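Local coordinates for protein chitooligosaccharide oxidase (Gibberella zeae, PDB 6Y0R) that oxidises the C1 hydroxyl of chitooligosaccharides to the corresponding lactones with a bicovalently bound FAD, reducing molecular oxygen to hydrogen peroxide, at residues Pro37-Gly42 with Ala62-Pro67. Residues are numbered along the deposited sequence; the frame is centred on the assembly and turned at random.
Sequences PTDAQG and AAIAVP
Asp39 lays its carboxylate against the methyl groups of Ile64 and Val66 where the short edge strand 38-39 runs antiparallel to strand 63-65, a small example of a sheet margin closed by two backbone bonds and one bridging water. The two backbone hydrogen bonds join the strands on either side of the Thr38-Ala65 pair. Val66 N donates to Pro37 O over 2.8 Å, and Asp39 N to Ile64 O over 3.0 Å. Farther along, a water accepts the N-H of Ile64 and lies 2.7 Å from Asp39 O, to which it can donate, bridging the strands where they draw apart.

The side chain of Asp39 has CG anti to its own carbonyl carbon (chi1 -66°), which carries the carboxylate over the neighbouring strand. There OD1 lies 3.4 Å from Val66 CG2, and OD2 is 3.5 Å from Ile64 CG2; the side chains of Asp39 and Val66 cross at about a right angle. Trp46 and Asp49 of helix 44-50 pack on Ile64 and Val66 respectively. The Pro37 ring turns its CB and CG toward the carbonyl oxygen of Val66, each 3.5 Å from Val66 O, while Thr38 turns to the face it shares with Ala65, which packs on Ala76 of helix 70-83.

The contact thus supplies the outermost of the four strands of this mixed sheet, in which 63-65 passes on to 108-111. With methyls on one side and the carboxylate of Asp49 close to its OD2, the buried carboxylate of Asp39 sits in surroundings that would probably raise the pKa of one of the two.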
loop_
_atom_site.group_PDB
_atom_site.type_symbol
_atom_site.label_atom_id
_atom_site.label_comp_id
_atom_site.label_asym_id
_atom_site.label_seq_id
_atom_site.Cartn_x
_atom_site.Cartn_y
_atom_site.Cartn_z
ATOM N N PRO A 37 -15.311 2.298 23.977
ATOM C CA PRO A 37 -14.342 1.372 24.548
ATOM C C PRO A 37 -12.927 1.918 24.346
ATOM O O PRO A 37 -12.651 2.463 23.273
ATOM C CB PRO A 37 -14.530 0.052 23.770
ATOM C CG PRO A 37 -15.833 0.219 23.040
ATOM C CD PRO A 37 -16.100 1.708 22.893
ATOM N N THR A 38 -12.075 1.800 25.343
ATOM C CA THR A 38 -10.663 2.231 25.266
ATOM C C THR A 38 -9.756 1.199 25.935
ATOM O O THR A 38 -10.284 0.366 26.724
ATOM C CB THR A 38 -10.473 3.636 25.863
ATOM O OG1 THR A 38 -10.576 3.530 27.281
ATOM C CG2 THR A 38 -11.465 4.649 25.335
ATOM N N ASP A 39 -8.463 1.284 25.644
ATOM C CA ASP A 39 -7.424 0.428 26.257
ATOM C C ASP A 39 -6.750 1.244 27.362
ATOM O O ASP A 39 -6.447 2.393 27.139
ATOM C CB ASP A 39 -6.364 -0.013 25.245
ATOM C CG ASP A 39 -6.848 -0.927 24.133
ATOM O OD1 ASP A 39 -7.808 -1.636 24.329
ATOM O OD2 ASP A 39 -6.236 -0.906 23.093
ATOM N N ALA A 40 -6.578 0.649 28.532
ATOM C CA ALA A 40 -5.921 1.351 29.648
ATOM C C ALA A 40 -4.430 1.425 29.354
ATOM O O ALA A 40 -3.867 0.425 28.959
ATOM C CB ALA A 40 -6.186 0.628 30.945
ATOM N N GLN A 41 -3.830 2.591 29.560
ATOM C CA GLN A 41 -2.389 2.775 29.297
ATOM C C GLN A 41 -1.589 1.719 30.037
ATOM O O GLN A 41 -1.824 1.514 31.215
ATOM C CB GLN A 41 -1.893 4.098 29.859
ATOM C CG GLN A 41 -1.892 5.243 28.871
ATOM C CD GLN A 41 -1.472 6.498 29.588
ATOM O OE1 GLN A 41 -2.302 7.228 30.129
ATOM N NE2 GLN A 41 -0.172 6.719 29.643
ATOM N N GLY A 42 -0.679 1.065 29.341
ATOM C CA GLY A 42 0.209 0.119 30.029
ATOM C C GLY A 42 -0.374 -1.261 30.220
ATOM O O GLY A 42 0.355 -2.073 30.729
ATOM N N ALA A 62 -1.705 9.055 23.063
ATOM C CA ALA A 62 -2.363 9.636 24.259
ATOM C C ALA A 62 -3.482 8.721 24.758
ATOM O O ALA A 62 -3.695 8.658 25.985
ATOM C CB ALA A 62 -2.861 11.024 23.946
ATOM N N ALA A 63 -4.182 8.027 23.860
ATOM C CA ALA A 63 -5.366 7.208 24.138
ATOM C C ALA A 63 -5.546 6.271 22.957
ATOM O O ALA A 63 -5.181 6.664 21.810
ATOM C CB ALA A 63 -6.586 8.074 24.348
ATOM N N ILE A 64 -6.093 5.095 23.225
ATOM C CA ILE A 64 -6.465 4.156 22.143
ATOM C C ILE A 64 -7.948 3.867 22.286
ATOM O O ILE A 64 -8.323 3.183 23.281
ATOM C CB ILE A 64 -5.605 2.884 22.183
ATOM C CG1 ILE A 64 -4.112 3.177 22.135
ATOM C CG2 ILE A 64 -6.048 1.956 21.073
ATOM C CD1 ILE A 64 -3.214 1.946 22.171
ATOM N N ALA A 65 -8.758 4.358 21.361
ATOM C CA ALA A 65 -10.196 4.033 21.273
ATOM C C ALA A 65 -10.336 2.730 20.468
ATOM O O ALA A 65 -9.597 2.555 19.460
ATOM C CB ALA A 65 -10.990 5.145 20.645
ATOM N N VAL A 66 -11.228 1.831 20.905
ATOM C CA VAL A 66 -11.420 0.505 20.267
ATOM C C VAL A 66 -12.891 0.326 19.942
ATOM O O VAL A 66 -13.597 -0.524 20.495
ATOM C CB VAL A 66 -10.827 -0.642 21.092
ATOM C CG1 VAL A 66 -10.833 -1.908 20.257
ATOM C CG2 VAL A 66 -9.418 -0.368 21.576
ATOM N N PRO A 67 -13.410 1.109 18.984
ATOM C CA PRO A 67 -14.833 1.082 18.664
ATOM C C PRO A 67 -15.276 -0.190 17.938
ATOM O O PRO A 67 -14.539 -0.749 17.137
ATOM C CB PRO A 67 -15.039 2.287 17.747
ATOM C CG PRO A 67 -13.663 2.422 17.058
ATOM C CD PRO A 67 -12.662 2.056 18.126
HETATM O O HOH W 1 -6.911 4.832 26.002
#